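Local coordinates for phosphonate monoester hydrolase (Ruegeria pomeroyi, PDB 4UPK), which belongs to the sulfatase family of the alkaline phosphatase clan, a group of enzymes with an alpha/beta fold, and forms an assembly of four chains, at residues E159-R164 and L222-A227; M163-S168 and R241-L246; F280-R285 and Q448-G453; T308-Y313 and H356-M361; T397-D400 and E405-N408. All coordinates share one frame; numbering follows the deposited sequence.

Overall arrangement
Interactions 1 and 2 start from one stretch of chain, sharing Met163 and Arg164. Their centres are 17 Å apart, and both touch the second subunit. Strand 158-162, in the large mixed sheet, meets the end of helix 213-224, and the loop after it meets the loop following strand 234-239. Interaction 2 abuts interaction 4 (centres 15 Å apart) through Pro242 and Leu246 against helix 303-333, and interaction 4 abuts interaction 3 (21 Å) at helix 280-286. Interaction 3 spans the longest sequence gap, joining helix 280-286 to helix 445-450, so interactions 2, 4 and 3 form a continuous run of touching contacts. Interaction 5 touches none of the others; interaction 1 comes closest, about 14 Å between nearest atoms.

Interaction 1. Residues E159-R164 and L222-A227; sequences EVTEMR and LANMPA
Val160 and Asn224 join the corner at Val160 and Thr161 within strand 158-162, in the large mixed sheet of this alpha/beta sulfatase fold, to the end of helix 213-224. Along 222-227, Leu222 comes first, its carbonyl oxygen accepting from Asn177 of the second subunit, as the N-H of Ala227 at the far end meets Ser173 of that subunit. Asn224 carries the contact. Its amide runs alongside Val160 in the opposite sense, and Val160 CG1 is nearly equidistant from CG (3.6 Å), OD1 (3.7 Å) and ND2 (3.9 Å) of Asn224. The valine puts this methyl forward because CG1 stands anti to the backbone N (chi1 -168°). The amide is held from its own helix, ND2 donating to the carbonyl of Gln220; Thr161 OG1 stays 4.3 Å from Asn224 ND2. Met225 leans on Phe128, which Val160 also touches, and Pro226 packs on His330. Behind the corner, the segment 159-164 is braced by its own carboxylates: the backbone N-H of Arg164 points almost straight (176°) at Glu162 OE2, and its guanidinium NH2 reaches the syn lone pair of Glu159 OE2, with Arg164 NH2 and Glu159 OE2 3.1 Å apart.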
# COMPACT_ATOMS: atom_id res chain seq x y z
N GLU A 159 7.69 -14.75 -15.56
CA GLU A 159 8.67 -15.78 -15.80
C GLU A 159 8.08 -16.97 -16.55
O GLU A 159 7.14 -17.60 -16.07
CB GLU A 159 9.30 -16.21 -14.47
CG GLU A 159 10.58 -17.00 -14.63
CD GLU A 159 11.07 -17.51 -13.29
OE1 GLU A 159 10.40 -18.40 -12.73
OE2 GLU A 159 12.12 -17.02 -12.82
N VAL A 160 8.63 -17.26 -17.74
CA VAL A 160 8.27 -18.38 -18.60
C VAL A 160 9.21 -19.57 -18.27
O VAL A 160 8.74 -20.68 -18.05
CB VAL A 160 8.26 -18.01 -20.10
CG1 VAL A 160 7.60 -19.12 -20.92
CG2 VAL A 160 7.55 -16.68 -20.34
N THR A 161 10.54 -19.31 -18.21
CA THR A 161 11.58 -20.27 -17.88
C THR A 161 12.51 -19.64 -16.86
O THR A 161 13.10 -18.59 -17.14
CB THR A 161 12.35 -20.72 -19.12
OG1 THR A 161 11.43 -21.25 -20.08
CG2 THR A 161 13.44 -21.80 -18.80
N GLU A 162 12.66 -20.31 -15.70
CA GLU A 162 13.58 -19.93 -14.64
C GLU A 162 14.96 -20.47 -15.02
O GLU A 162 15.12 -21.67 -15.24
CB GLU A 162 13.12 -20.51 -13.28
CG GLU A 162 14.07 -20.26 -12.11
CD GLU A 162 15.15 -21.31 -11.89
OE1 GLU A 162 14.80 -22.50 -11.74
OE2 GLU A 162 16.35 -20.94 -11.89
N MET A 163 15.95 -19.59 -15.05
CA MET A 163 17.31 -19.97 -15.39
C MET A 163 18.31 -19.02 -14.74
O MET A 163 18.99 -18.24 -15.41
CB MET A 163 17.51 -20.12 -16.91
CG MET A 163 18.87 -20.71 -17.31
SD MET A 163 18.85 -22.39 -18.01
CE MET A 163 17.61 -22.28 -18.97
N ARG A 164 18.40 -19.13 -13.41
CA ARG A 164 19.35 -18.40 -12.59
C ARG A 164 20.47 -19.40 -12.29
O ARG A 164 20.20 -20.56 -12.00
CB ARG A 164 18.69 -17.93 -11.28
CG ARG A 164 17.33 -17.31 -11.45
CD ARG A 164 16.54 -17.41 -10.17
NE ARG A 164 15.11 -17.54 -10.44
CZ ARG A 164 14.16 -17.51 -9.52
NH1 ARG A 164 14.48 -17.34 -8.24
NH2 ARG A 164 12.89 -17.65 -9.86
N LEU A 222 12.14 -21.03 -27.93
CA LEU A 222 11.52 -21.57 -29.15
C LEU A 222 10.32 -22.51 -28.90
O LEU A 222 9.48 -22.67 -29.79
CB LEU A 222 12.57 -22.22 -30.06
CG LEU A 222 13.68 -21.29 -30.57
CD1 LEU A 222 14.83 -22.10 -31.14
CD2 LEU A 222 13.15 -20.31 -31.58
N ALA A 223 10.22 -23.10 -27.69
CA ALA A 223 9.10 -23.96 -27.31
C ALA A 223 7.91 -23.11 -26.85
O ALA A 223 6.79 -23.62 -26.74
CB ALA A 223 9.52 -24.91 -26.18
N ASN A 224 8.14 -21.81 -26.55
CA ASN A 224 7.13 -20.92 -26.00
C ASN A 224 6.72 -19.74 -26.85
O ASN A 224 5.59 -19.25 -26.71
CB ASN A 224 7.52 -20.48 -24.60
CG ASN A 224 7.39 -21.56 -23.57
OD1 ASN A 224 6.29 -21.87 -23.09
ND2 ASN A 224 8.51 -22.12 -23.17
N MET A 225 7.61 -19.26 -27.73
CA MET A 225 7.31 -18.12 -28.60
C MET A 225 6.34 -18.32 -29.76
O MET A 225 5.61 -17.37 -30.02
CB MET A 225 8.57 -17.33 -29.00
CG MET A 225 9.24 -16.60 -27.83
SD MET A 225 8.25 -15.28 -27.05
CE MET A 225 7.61 -16.14 -25.73
N PRO A 226 6.27 -19.50 -30.45
CA PRO A 226 5.33 -19.64 -31.59
C PRO A 226 3.89 -19.15 -31.43
O PRO A 226 3.38 -18.50 -32.34
CB PRO A 226 5.39 -21.15 -31.90
CG PRO A 226 6.77 -21.51 -31.55
CD PRO A 226 7.09 -20.72 -30.30
N ALA A 227 3.24 -19.43 -30.29
CA ALA A 227 1.86 -19.00 -30.03
C ALA A 227 1.74 -17.46 -29.77
O ALA A 227 0.62 -16.92 -29.89
CB ALA A 227 1.27 -19.79 -28.88

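Interaction 2. Residues M163-S168 and R241-L246; sequences MRLEMS and RPHPPL
A single methyl, CD2 of Leu165, makes the tight part of this contact, lying 3.7 Å from CE1 and 3.8 Å from ND1 of His243. It meets the imidazole obliquely, and Leu165 CD2 also comes within 3.9 Å of Pro244 O. The leucine reaches across because CG is anti to its backbone N (chi1 -180°). The ring it touches is held in place: His243 ND1 donates to Pro244 O at 2.8 Å, with the oxygen in the ring plane and the N-H meeting a lone pair in the carbonyl plane. Beside it, Arg241 NH1 donates nearly straight (171°) to Pro245 O. These two bonds shape the loop, with its cis peptides before Pro242 and Pro245, from within, while Asp213 holds Arg241 NE from outside. The looser side lies toward Pro245, whose CD stays 4.6 Å from Leu165 CD1, and toward the exposed Glu166. Leu165 itself sits in a type I turn, Arg164 to Met167, where Arg164 O is gripped from opposite faces of its plane by Met167 N and Ser168 OG. Polar bonds therefore shape each loop separately, while the link between them is a van der Waals touch of one methyl on an imidazole and a carbonyl oxygen, with little directionality.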
# COMPACT_ATOMS: atom_id res chain seq x y z
N MET A 163 15.95 -19.59 -15.05
CA MET A 163 17.31 -19.97 -15.39
C MET A 163 18.31 -19.02 -14.74
O MET A 163 18.99 -18.24 -15.41
CB MET A 163 17.51 -20.12 -16.91
CG MET A 163 18.87 -20.71 -17.31
SD MET A 163 18.85 -22.39 -18.01
CE MET A 163 17.61 -22.28 -18.97
N ARG A 164 18.40 -19.13 -13.41
CA ARG A 164 19.35 -18.40 -12.59
C ARG A 164 20.47 -19.40 -12.29
O ARG A 164 20.20 -20.56 -12.00
CB ARG A 164 18.69 -17.93 -11.28
CG ARG A 164 17.33 -17.31 -11.45
CD ARG A 164 16.54 -17.41 -10.17
NE ARG A 164 15.11 -17.54 -10.44
CZ ARG A 164 14.16 -17.51 -9.52
NH1 ARG A 164 14.48 -17.34 -8.24
NH2 ARG A 164 12.89 -17.65 -9.86
N LEU A 165 21.74 -18.92 -12.34
CA LEU A 165 22.95 -19.71 -12.13
C LEU A 165 22.96 -20.60 -10.89
O LEU A 165 23.27 -21.78 -11.01
CB LEU A 165 24.22 -18.84 -12.27
CG LEU A 165 25.59 -19.53 -12.08
CD1 LEU A 165 25.84 -20.61 -13.14
CD2 LEU A 165 26.71 -18.50 -12.05
N GLU A 166 22.56 -20.08 -9.74
CA GLU A 166 22.53 -20.87 -8.49
C GLU A 166 21.30 -21.79 -8.36
O GLU A 166 21.25 -22.62 -7.44
CB GLU A 166 22.72 -19.97 -7.25
CG GLU A 166 24.02 -19.15 -7.23
CD GLU A 166 25.35 -19.88 -7.41
OE1 GLU A 166 25.57 -20.92 -6.74
OE2 GLU A 166 26.19 -19.39 -8.20
N MET A 167 20.35 -21.69 -9.31
CA MET A 167 19.15 -22.53 -9.31
C MET A 167 19.04 -23.43 -10.57
O MET A 167 19.51 -24.57 -10.55
CB MET A 167 17.90 -21.67 -9.10
CG MET A 167 16.72 -22.47 -8.65
SD MET A 167 15.39 -21.40 -8.11
CE MET A 167 14.14 -22.62 -7.80
N SER A 168 18.43 -22.89 -11.67
CA SER A 168 18.26 -23.58 -12.96
C SER A 168 17.57 -24.94 -12.84
O SER A 168 18.04 -25.92 -13.42
CB SER A 168 19.58 -23.67 -13.72
OG SER A 168 20.01 -22.37 -14.10
N ARG A 241 26.23 -17.65 -20.05
CA ARG A 241 27.45 -17.91 -20.79
C ARG A 241 27.80 -16.76 -21.73
O ARG A 241 26.89 -16.20 -22.34
CB ARG A 241 27.35 -19.23 -21.57
CG ARG A 241 27.09 -20.47 -20.72
CD ARG A 241 28.05 -20.62 -19.57
NE ARG A 241 27.86 -21.90 -18.89
CZ ARG A 241 28.73 -22.46 -18.06
NH1 ARG A 241 29.90 -21.86 -17.82
NH2 ARG A 241 28.47 -23.62 -17.49
N PRO A 242 29.11 -16.40 -21.89
CA PRO A 242 30.32 -16.92 -21.20
C PRO A 242 30.42 -16.40 -19.77
O PRO A 242 30.28 -15.20 -19.54
CB PRO A 242 31.46 -16.44 -22.11
CG PRO A 242 30.95 -15.10 -22.64
CD PRO A 242 29.46 -15.29 -22.82
N HIS A 243 30.58 -17.30 -18.80
CA HIS A 243 30.60 -16.91 -17.37
C HIS A 243 31.13 -18.10 -16.56
O HIS A 243 30.79 -19.23 -16.91
CB HIS A 243 29.16 -16.59 -16.90
CG HIS A 243 29.01 -15.94 -15.56
ND1 HIS A 243 29.13 -16.66 -14.37
CD2 HIS A 243 28.59 -14.69 -15.25
CE1 HIS A 243 28.88 -15.80 -13.40
NE2 HIS A 243 28.55 -14.60 -13.88
N PRO A 244 31.92 -17.87 -15.47
CA PRO A 244 32.40 -19.00 -14.65
C PRO A 244 31.23 -19.78 -14.01
O PRO A 244 30.15 -19.21 -13.84
CB PRO A 244 33.28 -18.31 -13.59
CG PRO A 244 32.84 -16.90 -13.55
CD PRO A 244 32.42 -16.58 -14.93
N PRO A 245 31.38 -21.08 -13.63
CA PRO A 245 32.56 -21.95 -13.75
C PRO A 245 32.77 -22.28 -15.22
O PRO A 245 31.87 -22.81 -15.86
CB PRO A 245 32.20 -23.19 -12.91
CG PRO A 245 30.96 -22.81 -12.12
CD PRO A 245 30.26 -21.81 -13.00
N LEU A 246 33.92 -21.85 -15.75
CA LEU A 246 34.31 -22.02 -17.14
C LEU A 246 34.45 -23.48 -17.57
O LEU A 246 35.37 -24.18 -17.16
CB LEU A 246 35.56 -21.21 -17.51
CG LEU A 246 35.44 -19.67 -17.45
CD1 LEU A 246 36.79 -19.03 -17.72
CD2 LEU A 246 34.40 -19.16 -18.46

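Interaction 3. Residues F280-R285 and Q448-G453; sequences FGPATR and QEFGFG
The guanidinium of Arg285 has Glu449 OE1 at its edge, near its plane, and Pro282 CA over the centre of one face, 3.9 Å above. The Glu449 carboxylate is turned only 11° from the guanidinium, so the two flat groups are nearly coplanar. Arg285 grips end-on, both terminal nitrogens converging on one oxygen: NH1 reaches the syn lone pair of Glu449 OE1 at 3.2 Å (143°), and NH2 meets OE1 at 3.1 Å almost along its C-O bond (148°). The Phe450 ring carries Glu449 CB over the centre of one face, and its CE2 lies 3.8 Å from Pro282 CG, an oblique approach. The contact joins helix 280-286 of the sulfatase core to the last turn of helix 445-450, which comes, in sequence, between strands 431-436 and 458-463 of the four-stranded antiparallel sheet. That helix gives way at Gly451, with positive phi. Glu449 crosses the arginine at about a right angle, its chain extended beyond CG, and its OE1 is also 4.0 Å from Pro282 CG. On the core side Pro282 is buried and further covered by Leu445 and Trp446. The salt bridge is more exposed, and both of its residues touch a crystal neighbour.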
# COMPACT_ATOMS: atom_id res chain seq x y z
N PHE A 280 44.21 -2.16 -6.23
CA PHE A 280 44.54 -3.32 -7.07
C PHE A 280 45.12 -4.50 -6.34
O PHE A 280 45.15 -5.61 -6.90
CB PHE A 280 45.35 -2.91 -8.30
CG PHE A 280 44.61 -1.95 -9.20
CD1 PHE A 280 43.42 -2.32 -9.82
CD2 PHE A 280 45.08 -0.66 -9.40
CE1 PHE A 280 42.72 -1.42 -10.61
CE2 PHE A 280 44.40 0.23 -10.23
CZ PHE A 280 43.21 -0.14 -10.80
N GLY A 281 45.58 -4.27 -5.11
CA GLY A 281 46.05 -5.31 -4.20
C GLY A 281 44.88 -6.22 -3.95
O GLY A 281 44.84 -7.33 -4.51
N PRO A 282 43.83 -5.74 -3.23
CA PRO A 282 42.61 -6.56 -3.03
C PRO A 282 41.88 -6.93 -4.33
O PRO A 282 41.31 -8.01 -4.40
CB PRO A 282 41.74 -5.67 -2.14
CG PRO A 282 42.72 -4.76 -1.43
CD PRO A 282 43.71 -4.46 -2.49
N ALA A 283 41.92 -6.05 -5.35
CA ALA A 283 41.29 -6.26 -6.65
C ALA A 283 41.91 -7.39 -7.47
O ALA A 283 41.16 -8.14 -8.10
CB ALA A 283 41.25 -4.96 -7.44
N THR A 284 43.26 -7.58 -7.44
CA THR A 284 43.86 -8.73 -8.15
C THR A 284 43.70 -10.00 -7.28
O THR A 284 43.89 -11.10 -7.78
CB THR A 284 45.37 -8.50 -8.53
OG1 THR A 284 46.13 -8.13 -7.37
CG2 THR A 284 45.57 -7.48 -9.61
N ARG A 285 43.39 -9.84 -5.99
CA ARG A 285 43.27 -10.96 -5.04
C ARG A 285 41.83 -11.45 -4.87
O ARG A 285 41.64 -12.53 -4.31
CB ARG A 285 43.89 -10.57 -3.68
CG ARG A 285 45.40 -10.83 -3.56
CD ARG A 285 46.12 -9.88 -2.59
NE ARG A 285 45.31 -9.54 -1.41
CZ ARG A 285 45.31 -8.37 -0.79
NH1 ARG A 285 46.12 -7.39 -1.20
NH2 ARG A 285 44.51 -8.16 0.25
N GLN A 448 39.01 -4.68 4.92
CA GLN A 448 39.98 -5.29 5.83
C GLN A 448 41.33 -4.59 5.75
O GLN A 448 41.96 -4.37 6.78
CB GLN A 448 40.15 -6.78 5.48
CG GLN A 448 39.00 -7.67 5.91
CD GLN A 448 39.02 -9.00 5.21
OE1 GLN A 448 39.97 -9.79 5.34
NE2 GLN A 448 37.96 -9.31 4.47
N GLU A 449 41.79 -4.23 4.53
CA GLU A 449 43.08 -3.59 4.31
C GLU A 449 43.03 -2.07 4.51
O GLU A 449 44.01 -1.50 4.98
CB GLU A 449 43.61 -3.94 2.89
CG GLU A 449 45.09 -3.63 2.68
CD GLU A 449 45.73 -4.26 1.45
OE1 GLU A 449 45.60 -5.49 1.27
OE2 GLU A 449 46.43 -3.53 0.71
N PHE A 450 41.93 -1.42 4.15
CA PHE A 450 41.87 0.03 4.25
C PHE A 450 41.09 0.63 5.43
O PHE A 450 41.28 1.80 5.73
CB PHE A 450 41.62 0.71 2.89
CG PHE A 450 42.49 0.16 1.78
CD1 PHE A 450 43.86 0.41 1.77
CD2 PHE A 450 41.94 -0.60 0.76
CE1 PHE A 450 44.67 -0.11 0.75
CE2 PHE A 450 42.75 -1.12 -0.26
CZ PHE A 450 44.10 -0.88 -0.26
N GLY A 451 40.30 -0.19 6.13
CA GLY A 451 39.63 0.20 7.36
C GLY A 451 38.38 1.05 7.35
O GLY A 451 37.97 1.52 8.41
N PHE A 452 37.72 1.19 6.19
CA PHE A 452 36.49 1.98 6.04
C PHE A 452 35.24 1.10 6.25
O PHE A 452 35.28 -0.11 6.03
CB PHE A 452 36.46 2.69 4.64
CG PHE A 452 36.49 1.74 3.46
CD1 PHE A 452 35.31 1.26 2.91
CD2 PHE A 452 37.70 1.34 2.88
CE1 PHE A 452 35.33 0.36 1.83
CE2 PHE A 452 37.72 0.45 1.80
CZ PHE A 452 36.54 -0.05 1.30
N GLY A 453 34.13 1.74 6.63
CA GLY A 453 32.86 1.07 6.88
C GLY A 453 31.96 0.97 5.67
O GLY A 453 32.30 1.49 4.59

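Interaction 4. Residues T308-Y313 and H356-M361; sequences TLRAVY and HSWGKM
The indole of Trp358 is brought to Leu309 by a first torsion of -65°, which sets CG anti to the carbonyl carbon, while Leu309 has an unusual chi1 of -98°, well off the nearest staggered value, that lays CD2 over the ring. The result is a CH-pi contact: Leu309 CD2 sits 4.1 Å from the centroid of the six-membered ring of Trp358, 25° off its normal and thus above the face. The methyl is 3.8 Å from both CZ3 and CH2, and Leu309 CB follows it in, 3.8 Å from Trp358 CH2. The leucine therefore lies over the CZ3-CH2 side of the six-membered ring with two of its carbons. Arg310 adds only its aliphatic part, CG approaching Trp358 CH2 obliquely at 4.4 Å. Its charged end goes elsewhere, NH1 donating to the carbonyl of Leu352 and NH2 to that of Pro262, which satisfies buried nitrogens beside the apolar patch. Phe292 meets the tryptophan edge-to-face, and the next residue, Gly359, donates its backbone N-H to Glu350. All three touching residues are buried. The contact sets the long helix 303-333 of the sulfatase core against the loop between strands 340-346 and 372-375 of the mixed sheet, with His356 of that loop leaning on helix 270-275.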
# COMPACT_ATOMS: atom_id res chain seq x y z
N THR A 308 44.05 -21.01 -21.39
CA THR A 308 43.07 -22.10 -21.46
C THR A 308 41.69 -21.59 -21.09
O THR A 308 40.74 -21.81 -21.84
CB THR A 308 43.56 -23.33 -20.67
OG1 THR A 308 44.83 -23.73 -21.20
CG2 THR A 308 42.61 -24.49 -20.77
N LEU A 309 41.60 -20.85 -19.96
CA LEU A 309 40.39 -20.21 -19.47
C LEU A 309 39.86 -19.24 -20.52
O LEU A 309 38.66 -19.20 -20.77
CB LEU A 309 40.71 -19.45 -18.17
CG LEU A 309 40.38 -20.17 -16.87
CD1 LEU A 309 41.35 -21.30 -16.59
CD2 LEU A 309 40.34 -19.20 -15.72
N ARG A 310 40.78 -18.46 -21.15
CA ARG A 310 40.51 -17.49 -22.21
C ARG A 310 39.93 -18.18 -23.45
O ARG A 310 38.93 -17.70 -23.98
CB ARG A 310 41.78 -16.68 -22.51
CG ARG A 310 42.02 -15.58 -21.49
CD ARG A 310 43.41 -14.96 -21.51
NE ARG A 310 43.72 -14.21 -22.73
CZ ARG A 310 43.41 -12.93 -22.95
NH1 ARG A 310 42.76 -12.23 -22.02
NH2 ARG A 310 43.75 -12.34 -24.09
N ALA A 311 40.50 -19.36 -23.85
CA ALA A 311 40.01 -20.17 -24.97
C ALA A 311 38.61 -20.78 -24.67
O ALA A 311 37.78 -20.83 -25.58
CB ALA A 311 41.00 -21.27 -25.31
N VAL A 312 38.37 -21.23 -23.42
CA VAL A 312 37.09 -21.80 -22.98
C VAL A 312 35.99 -20.74 -23.02
O VAL A 312 34.91 -21.00 -23.55
CB VAL A 312 37.20 -22.52 -21.59
CG1 VAL A 312 35.82 -22.89 -21.03
CG2 VAL A 312 38.10 -23.76 -21.70
N TYR A 313 36.29 -19.52 -22.50
CA TYR A 313 35.42 -18.34 -22.48
C TYR A 313 34.98 -17.97 -23.91
O TYR A 313 33.79 -17.75 -24.14
CB TYR A 313 36.17 -17.17 -21.82
CG TYR A 313 35.46 -15.83 -21.92
CD1 TYR A 313 35.69 -14.97 -23.00
CD2 TYR A 313 34.62 -15.38 -20.91
CE1 TYR A 313 35.07 -13.73 -23.09
CE2 TYR A 313 33.99 -14.13 -20.99
CZ TYR A 313 34.22 -13.31 -22.08
OH TYR A 313 33.61 -12.08 -22.17
N HIS A 356 46.37 -8.65 -14.39
CA HIS A 356 46.50 -9.73 -13.39
C HIS A 356 45.22 -9.94 -12.57
O HIS A 356 45.29 -10.31 -11.40
CB HIS A 356 47.76 -9.56 -12.52
CG HIS A 356 49.03 -9.58 -13.31
ND1 HIS A 356 49.67 -10.77 -13.59
CD2 HIS A 356 49.72 -8.57 -13.88
CE1 HIS A 356 50.74 -10.44 -14.29
NE2 HIS A 356 50.81 -9.13 -14.50
N SER A 357 44.05 -9.68 -13.20
CA SER A 357 42.76 -9.78 -12.56
C SER A 357 41.69 -10.48 -13.41
O SER A 357 41.84 -10.58 -14.63
CB SER A 357 42.29 -8.41 -12.08
OG SER A 357 42.12 -7.53 -13.18
N TRP A 358 40.64 -10.99 -12.74
CA TRP A 358 39.53 -11.72 -13.33
C TRP A 358 38.25 -11.14 -12.77
O TRP A 358 38.27 -10.53 -11.70
CB TRP A 358 39.65 -13.22 -12.98
CG TRP A 358 40.85 -13.86 -13.60
CD1 TRP A 358 42.14 -13.77 -13.16
CD2 TRP A 358 40.90 -14.54 -14.86
NE1 TRP A 358 42.99 -14.34 -14.07
CE2 TRP A 358 42.26 -14.87 -15.10
CE3 TRP A 358 39.93 -14.92 -15.81
CZ2 TRP A 358 42.66 -15.58 -16.23
CZ3 TRP A 358 40.34 -15.62 -16.94
CH2 TRP A 358 41.69 -15.93 -17.14
N GLY A 359 37.16 -11.31 -13.51
CA GLY A 359 35.85 -10.77 -13.14
C GLY A 359 35.63 -9.32 -13.52
O GLY A 359 36.16 -8.83 -14.53
N LYS A 360 34.86 -8.60 -12.68
CA LYS A 360 34.47 -7.21 -12.93
C LYS A 360 34.52 -6.28 -11.69
O LYS A 360 34.07 -5.15 -11.79
CB LYS A 360 33.12 -7.17 -13.68
CG LYS A 360 31.94 -7.83 -12.97
CD LYS A 360 31.94 -9.32 -13.06
CE LYS A 360 30.69 -9.86 -12.47
NZ LYS A 360 30.87 -11.28 -12.08
N MET A 361 35.07 -6.75 -10.54
CA MET A 361 35.23 -5.94 -9.31
C MET A 361 36.54 -5.13 -9.39
O MET A 361 37.51 -5.40 -8.67
CB MET A 361 35.13 -6.77 -8.02
CG MET A 361 33.69 -7.18 -7.66
SD MET A 361 32.53 -5.84 -7.24
CE MET A 361 33.22 -5.28 -5.67

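Interaction 5. Residues T397-D400 and E405-N408; sequences TILD and EIPN
The C-terminal part of helix 394-402 packs here against the loop that follows it, Leu399 meeting Ile406 and Pro407 just beyond the helix end. Leu399 does most of the work with two of its carbons. Its CB lies 3.9 Å from Ile406 CG1, and its branch tip CD1 lies 4.0 Å from Pro407 CD, the proline ring crossing the leucine at about a right angle. The same CD1 is 3.9 Å from Glu405 O, so the methyl also rests against the backbone of the loop. Ile406 has CG1 anti to the carbonyl carbon (chi1 -52°), which turns its longer branch to the helix and lets CD1 come within 4.4 Å of Asp400 CB. The carboxylate of Asp400 is engaged elsewhere, OD1 in a salt bridge to Arg416 and OD2 bonded to Ser414, which ties the helix to the chain farther on. Glu117 of helix 114-120 touches both Leu399 and Pro407, and Ile398 turns to strand 35-41 of the mixed sheet. Held mainly by apolar side chains, the loop thus lies against one of the helices that flank the central sheet of the alkaline phosphatase-like alpha/beta fold.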
# COMPACT_ATOMS: atom_id res chain seq x y z
N THR A 397 14.94 3.91 -24.39
CA THR A 397 14.90 3.63 -25.83
C THR A 397 13.66 2.77 -26.17
O THR A 397 12.92 3.08 -27.11
CB THR A 397 16.20 3.00 -26.29
OG1 THR A 397 17.30 3.83 -25.91
CG2 THR A 397 16.24 2.75 -27.80
N ILE A 398 13.43 1.70 -25.38
CA ILE A 398 12.33 0.75 -25.56
C ILE A 398 11.01 1.45 -25.37
O ILE A 398 10.17 1.37 -26.26
CB ILE A 398 12.49 -0.52 -24.64
CG1 ILE A 398 13.80 -1.30 -24.96
CG2 ILE A 398 11.25 -1.44 -24.76
CD1 ILE A 398 14.35 -2.12 -23.76
N LEU A 399 10.84 2.18 -24.24
CA LEU A 399 9.61 2.93 -23.92
C LEU A 399 9.26 3.95 -24.99
O LEU A 399 8.10 4.03 -25.39
CB LEU A 399 9.67 3.59 -22.52
CG LEU A 399 9.77 2.64 -21.31
CD1 LEU A 399 9.81 3.43 -20.02
CD2 LEU A 399 8.63 1.57 -21.30
N ASP A 400 10.27 4.71 -25.46
CA ASP A 400 10.11 5.70 -26.52
C ASP A 400 9.55 5.00 -27.77
O ASP A 400 8.49 5.41 -28.27
CB ASP A 400 11.48 6.36 -26.81
CG ASP A 400 11.53 7.44 -27.87
OD1 ASP A 400 10.46 7.78 -28.43
OD2 ASP A 400 12.64 7.94 -28.15
N GLU A 405 5.23 6.59 -21.90
CA GLU A 405 5.83 7.66 -21.10
C GLU A 405 7.03 7.15 -20.33
O GLU A 405 6.96 6.09 -19.70
CB GLU A 405 4.79 8.25 -20.12
CG GLU A 405 5.23 9.54 -19.45
CD GLU A 405 4.28 10.13 -18.43
OE1 GLU A 405 3.10 9.74 -18.39
OE2 GLU A 405 4.73 11.02 -17.66
N ILE A 406 8.15 7.89 -20.41
CA ILE A 406 9.35 7.53 -19.66
C ILE A 406 9.23 8.24 -18.30
O ILE A 406 9.11 9.47 -18.28
CB ILE A 406 10.69 7.87 -20.40
CG1 ILE A 406 10.74 7.29 -21.84
CG2 ILE A 406 11.89 7.41 -19.55
CD1 ILE A 406 11.73 8.00 -22.77
N PRO A 407 9.29 7.50 -17.16
CA PRO A 407 9.27 8.18 -15.85
C PRO A 407 10.47 9.13 -15.68
O PRO A 407 11.54 8.88 -16.25
CB PRO A 407 9.36 7.00 -14.86
CG PRO A 407 8.98 5.82 -15.61
CD PRO A 407 9.42 6.04 -17.01
N ASN A 408 10.29 10.21 -14.87
CA ASN A 408 11.33 11.19 -14.54
C ASN A 408 12.48 10.55 -13.73
O ASN A 408 13.61 11.03 -13.81
CB ASN A 408 10.75 12.40 -13.80
CG ASN A 408 10.09 13.43 -14.68
OD1 ASN A 408 10.19 13.43 -15.91
ND2 ASN A 408 9.43 14.39 -14.05